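Local coordinates for protein CalE6 (Micromonospora echinospora, PDB 4U1T) that is a member of the Cys/Met metabolism family of pyridoxal-phosphate-dependent enzymes and assembles as a tetramer, at residues C333-T338 and I352-I357; E309-R314 and S374-G379. All coordinates share one frame; numbering follows the deposited sequence.

Contact 1: C333-T338 and I352-I357; sequences CPALMT and IGESLI
Where strand 330-332 ends beside the start of its antiparallel neighbour 356-360, the turn-like segment C333-T338 peels away from I352-I357; no clear direct hydrogen bond crosses between the two segments, and one water bridges their backbones. C333 and I357 face each other with CA atoms 4.7 Å apart. A335 N donates to the water at 3.0 Å; the water in turn donates to G353 O at 2.8 Å and to L356 O at 2.7 Å. Three backbone groups are thus satisfied by one molecule, which links the A335 turn to both ends of the type I beta turn G353-L356.

Side chains close in around this bridge. The ring of P334 sets its CD 3.2 Å from L356 O, while its CB meets the CG2 branch of I352. With SG anti to the backbone N (chi1 175°), C333 directs its sulfur at the turn, 3.5 Å from E354 O, and its CB meets I357 CD1 at 4.0 Å. E354 bends at chi2 (-59°), bringing OE1 to 3.8 Å from the methyl of A335; its other oxygen, OE2, is held in a salt bridge by R347.

Strand 298-303 flanks 356-360 on its far side, pairing with S355 and I357 through Y303 and F301, and helix 308-314 packs on C333 and I357.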
loop_
_atom_site.group_PDB
_atom_site.type_symbol
_atom_site.label_atom_id
_atom_site.label_comp_id
_atom_site.label_asym_id
_atom_site.label_seq_id
_atom_site.Cartn_x
_atom_site.Cartn_y
_atom_site.Cartn_z
ATOM N N CYS B 333 -17.168 0.517 -27.400
ATOM C CA CYS B 333 -17.587 0.045 -28.712
ATOM C C CYS B 333 -16.553 -0.965 -29.201
ATOM O O CYS B 333 -15.439 -0.589 -29.573
ATOM C CB CYS B 333 -17.728 1.213 -29.692
ATOM S SG CYS B 333 -18.109 0.716 -31.374
ATOM N N PRO B 334 -16.903 -2.254 -29.167
ATOM C CA PRO B 334 -15.945 -3.314 -29.492
ATOM C C PRO B 334 -15.211 -3.090 -30.818
ATOM O O PRO B 334 -14.001 -3.267 -30.869
ATOM C CB PRO B 334 -16.828 -4.560 -29.561
ATOM C CG PRO B 334 -17.914 -4.278 -28.563
ATOM C CD PRO B 334 -18.181 -2.794 -28.666
ATOM N N ALA B 335 -15.919 -2.655 -31.851
ATOM C CA ALA B 335 -15.283 -2.444 -33.149
ATOM C C ALA B 335 -14.196 -1.362 -33.088
ATOM O O ALA B 335 -13.207 -1.433 -33.810
ATOM C CB ALA B 335 -16.321 -2.089 -34.190
ATOM N N LEU B 336 -14.388 -0.370 -32.225
ATOM C CA LEU B 336 -13.429 0.730 -32.070
ATOM C C LEU B 336 -12.392 0.451 -30.983
ATOM O O LEU B 336 -11.315 1.040 -30.969
ATOM C CB LEU B 336 -14.163 2.032 -31.750
ATOM C CG LEU B 336 -15.109 2.537 -32.839
ATOM C CD1 LEU B 336 -15.864 3.748 -32.340
ATOM C CD2 LEU B 336 -14.326 2.887 -34.098
ATOM N N MET B 337 -12.717 -0.439 -30.056
ATOM C CA MET B 337 -11.858 -0.612 -28.892
ATOM C C MET B 337 -11.412 -2.085 -28.714
ATOM O O MET B 337 -10.420 -2.482 -29.322
ATOM C CB MET B 337 -12.569 -0.045 -27.651
ATOM C CG MET B 337 -12.863 1.476 -27.797
ATOM S SD MET B 337 -14.140 2.184 -26.714
ATOM C CE MET B 337 -13.351 1.938 -25.111
ATOM N N THR B 338 -12.147 -2.907 -27.963
ATOM C CA THR B 338 -11.678 -4.284 -27.689
ATOM C C THR B 338 -11.447 -5.155 -28.926
ATOM O O THR B 338 -10.531 -5.976 -28.931
ATOM C CB THR B 338 -12.647 -5.075 -26.770
ATOM O OG1 THR B 338 -13.964 -5.104 -27.340
ATOM C CG2 THR B 338 -12.673 -4.487 -25.357
ATOM N N ILE B 352 -20.215 -8.949 -34.909
ATOM C CA ILE B 352 -19.930 -7.710 -34.200
ATOM C C ILE B 352 -20.003 -6.523 -35.162
ATOM O O ILE B 352 -19.043 -6.224 -35.871
ATOM C CB ILE B 352 -18.553 -7.765 -33.526
ATOM C CG1 ILE B 352 -18.471 -8.995 -32.614
ATOM C CG2 ILE B 352 -18.294 -6.494 -32.740
ATOM C CD1 ILE B 352 -17.100 -9.235 -32.024
ATOM N N GLY B 353 -21.154 -5.860 -35.199
ATOM C CA GLY B 353 -21.327 -4.681 -36.033
ATOM C C GLY B 353 -20.513 -3.471 -35.589
ATOM O O GLY B 353 -20.053 -3.394 -34.445
ATOM N N GLU B 354 -20.314 -2.535 -36.514
ATOM C CA GLU B 354 -19.652 -1.265 -36.214
ATOM C C GLU B 354 -20.361 -0.451 -35.128
ATOM O O GLU B 354 -19.734 0.356 -34.449
ATOM C CB GLU B 354 -19.530 -0.416 -37.483
ATOM C CG GLU B 354 -18.606 -0.994 -38.539
ATOM C CD GLU B 354 -17.191 -1.188 -38.015
ATOM O OE1 GLU B 354 -16.612 -0.216 -37.477
ATOM O OE2 GLU B 354 -16.651 -2.307 -38.149
ATOM N N SER B 355 -21.665 -0.656 -34.969
ATOM C CA SER B 355 -22.443 0.145 -34.026
ATOM C C SER B 355 -22.871 -0.660 -32.789
ATOM O O SER B 355 -23.743 -0.239 -32.016
ATOM C CB SER B 355 -23.664 0.741 -34.728
ATOM O OG SER B 355 -23.296 1.908 -35.451
ATOM N N LEU B 356 -22.256 -1.817 -32.595
ATOM C CA LEU B 356 -22.488 -2.569 -31.369
ATOM C C LEU B 356 -21.817 -1.868 -30.187
ATOM O O LEU B 356 -20.639 -1.521 -30.246
ATOM C CB LEU B 356 -21.967 -3.996 -31.486
ATOM C CG LEU B 356 -22.244 -4.829 -30.222
ATOM C CD1 LEU B 356 -23.733 -5.143 -30.076
ATOM C CD2 LEU B 356 -21.416 -6.103 -30.218
ATOM N N ILE B 357 -22.586 -1.664 -29.120
ATOM C CA ILE B 357 -22.125 -0.982 -27.914
ATOM C C ILE B 357 -22.237 -1.932 -26.728
ATOM O O ILE B 357 -23.226 -2.653 -26.630
ATOM C CB ILE B 357 -22.958 0.294 -27.635
ATOM C CG1 ILE B 357 -23.010 1.212 -28.870
ATOM C CG2 ILE B 357 -22.442 1.025 -26.385
ATOM C CD1 ILE B 357 -21.634 1.774 -29.294
HETATM O O HOH W 1 -18.924 -2.705 -32.028
#

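Contact 2: E309-R314 and S374-G379; sequences ERLLDR and SRALAG
Two torsion settings bring the groups of helix 308-314 onto A376: R314 places CG anti to its carbonyl carbon and then bends at chi3 (-66°), whereas L311 swings CG anti to the backbone N (chi1 174°). The bend turns the guanidinium of R314 side-on to A376 O. R314 NE donates to A376 O at 2.8 Å, within the carbonyl plane and on a lone pair; R314 NH2 donates to the same A376 O at 3.0 Å, close to the line of the C=O bond. Because A376 O lies only 5° out of the guanidinium plane, the double grip fixes the rotation of the group, and L311 CA lies over one face, toward its rim.

Beneath the polar pair the two helices touch through carbon. R314 CB approaches A376 CB at 4.1 Å, and L311 CD1 sits 3.2 Å from A376 O, 3.9 Å from A376 CB and 4.3 Å from L377 CD2. The methyl of A376 thus packs against both the leucine and the arginine stem.

L377 O accepts a hydrogen bond from Y303 OH, and A378 leaves the helix with positive phi. The arrangement is a helix-helix contact at the C-terminal end of helix 366-377, in which the guanidinium grips one carbonyl oxygen of the last turn side-on through NE and NH2, joining two helices that both touch strand 298-303 through L311 and L377.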
loop_
_atom_site.group_PDB
_atom_site.type_symbol
_atom_site.label_atom_id
_atom_site.label_comp_id
_atom_site.label_asym_id
_atom_site.label_seq_id
_atom_site.Cartn_x
_atom_site.Cartn_y
_atom_site.Cartn_z
ATOM N N GLU B 309 -18.631 6.710 -32.297
ATOM C CA GLU B 309 -17.668 7.577 -31.610
ATOM C C GLU B 309 -18.386 8.768 -30.977
ATOM O O GLU B 309 -18.024 9.228 -29.896
ATOM C CB GLU B 309 -16.595 8.108 -32.569
ATOM C CG GLU B 309 -15.995 7.083 -33.502
ATOM C CD GLU B 309 -16.797 6.943 -34.801
ATOM O OE1 GLU B 309 -17.539 5.949 -34.960
ATOM O OE2 GLU B 309 -16.685 7.840 -35.664
ATOM N N ARG B 310 -19.396 9.287 -31.668
ATOM C CA ARG B 310 -20.147 10.421 -31.128
ATOM C C ARG B 310 -21.008 9.976 -29.947
ATOM O O ARG B 310 -21.136 10.712 -28.960
ATOM C CB ARG B 310 -20.967 11.108 -32.212
ATOM C CG ARG B 310 -20.109 11.821 -33.279
ATOM C CD ARG B 310 -19.335 13.047 -32.753
ATOM N NE ARG B 310 -18.058 12.687 -32.138
ATOM C CZ ARG B 310 -16.971 12.379 -32.838
ATOM N NH1 ARG B 310 -17.009 12.397 -34.168
ATOM N NH2 ARG B 310 -15.850 12.052 -32.216
ATOM N N LEU B 311 -21.592 8.778 -30.027
ATOM C CA LEU B 311 -22.354 8.268 -28.885
ATOM C C LEU B 311 -21.457 8.182 -27.654
ATOM O O LEU B 311 -21.835 8.641 -26.571
ATOM C CB LEU B 311 -22.956 6.886 -29.187
ATOM C CG LEU B 311 -23.648 6.185 -28.008
ATOM C CD1 LEU B 311 -24.930 6.891 -27.575
ATOM C CD2 LEU B 311 -23.949 4.726 -28.367
ATOM N N LEU B 312 -20.270 7.602 -27.824
ATOM C CA LEU B 312 -19.328 7.459 -26.719
ATOM C C LEU B 312 -18.968 8.824 -26.106
ATOM O O LEU B 312 -18.841 8.950 -24.881
ATOM C CB LEU B 312 -18.053 6.750 -27.193
ATOM C CG LEU B 312 -18.230 5.311 -27.686
ATOM C CD1 LEU B 312 -16.950 4.783 -28.284
ATOM C CD2 LEU B 312 -18.702 4.421 -26.543
ATOM N N ASP B 313 -18.819 9.838 -26.961
ATOM C CA ASP B 313 -18.477 11.196 -26.512
ATOM C C ASP B 313 -19.586 11.852 -25.679
ATOM O O ASP B 313 -19.324 12.812 -24.963
ATOM C CB ASP B 313 -18.207 12.116 -27.712
ATOM C CG ASP B 313 -16.847 11.899 -28.353
ATOM O OD1 ASP B 313 -15.949 11.313 -27.711
ATOM O OD2 ASP B 313 -16.687 12.335 -29.520
ATOM N N ARG B 314 -20.819 11.355 -25.775
ATOM C CA ARG B 314 -21.941 12.013 -25.092
ATOM C C ARG B 314 -22.225 11.516 -23.669
ATOM O O ARG B 314 -22.999 12.148 -22.940
ATOM C CB ARG B 314 -23.223 11.899 -25.915
ATOM C CG ARG B 314 -23.147 12.677 -27.232
ATOM C CD ARG B 314 -24.500 12.838 -27.891
ATOM N NE ARG B 314 -25.084 11.574 -28.334
ATOM C CZ ARG B 314 -24.912 11.067 -29.548
ATOM N NH1 ARG B 314 -24.112 11.680 -30.418
ATOM N NH2 ARG B 314 -25.509 9.928 -29.882
ATOM N N SER B 374 -29.932 7.570 -21.624
ATOM C CA SER B 374 -30.934 8.210 -22.481
ATOM C C SER B 374 -30.400 9.488 -23.126
ATOM O O SER B 374 -30.632 9.751 -24.309
ATOM C CB SER B 374 -32.195 8.536 -21.678
ATOM O OG SER B 374 -32.870 7.344 -21.317
ATOM N N ARG B 375 -29.695 10.284 -22.330
ATOM C CA ARG B 375 -29.087 11.514 -22.819
ATOM C C ARG B 375 -28.109 11.207 -23.959
ATOM O O ARG B 375 -28.127 11.859 -24.994
ATOM C CB ARG B 375 -28.357 12.217 -21.671
ATOM C CG ARG B 375 -28.322 13.730 -21.725
ATOM C CD ARG B 375 -27.994 14.319 -20.337
ATOM N NE ARG B 375 -26.945 13.581 -19.619
ATOM C CZ ARG B 375 -27.073 13.089 -18.385
ATOM N NH1 ARG B 375 -26.064 12.441 -17.815
ATOM N NH2 ARG B 375 -28.208 13.241 -17.716
ATOM N N ALA B 376 -27.269 10.193 -23.767
ATOM C CA ALA B 376 -26.301 9.797 -24.787
ATOM C C ALA B 376 -26.983 9.240 -26.038
ATOM O O ALA B 376 -26.611 9.584 -27.166
ATOM C CB ALA B 376 -25.317 8.788 -24.215
ATOM N N LEU B 377 -28.004 8.406 -25.852
ATOM C CA LEU B 377 -28.701 7.822 -27.002
ATOM C C LEU B 377 -29.340 8.898 -27.859
ATOM O O LEU B 377 -29.375 8.785 -29.090
ATOM C CB LEU B 377 -29.773 6.811 -26.548
ATOM C CG LEU B 377 -29.284 5.509 -25.908
ATOM C CD1 LEU B 377 -30.433 4.748 -25.266
ATOM C CD2 LEU B 377 -28.587 4.641 -26.943
ATOM N N ALA B 378 -29.854 9.932 -27.201
ATOM C CA ALA B 378 -30.491 11.058 -27.886
ATOM C C ALA B 378 -31.551 10.622 -28.899
ATOM O O ALA B 378 -31.592 11.132 -30.022
ATOM C CB ALA B 378 -29.425 11.913 -28.572
ATOM N N GLY B 379 -32.400 9.680 -28.499
ATOM C CA GLY B 379 -33.404 9.123 -29.388
ATOM C C GLY B 379 -34.477 10.100 -29.840
ATOM O O GLY B 379 -34.707 11.128 -29.204
#

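Overall arrangement
Contact 2 encloses contact 1 along the chain: helix 308-314 comes first, then C333-T338, I352-I357 and finally the end of helix 366-377, which follows strand 356-360. Their centres are about 15 Å apart, on the same side of the chain's centre, and the two meet directly. L336 CD1 lies 3.5 Å from E309 CG, I357 CG1 lies 3.7 Å from L311 CD2, and C333 CB lies 3.9 Å from L312 CD1. Helix 308-314 is therefore shared ground, touching contact 1 and supplying one half of contact 2. Both belong to the part of the chain built on the five-stranded mixed sheet, with strand 298-303 beside each, and together they tie the last strand and helix to earlier elements.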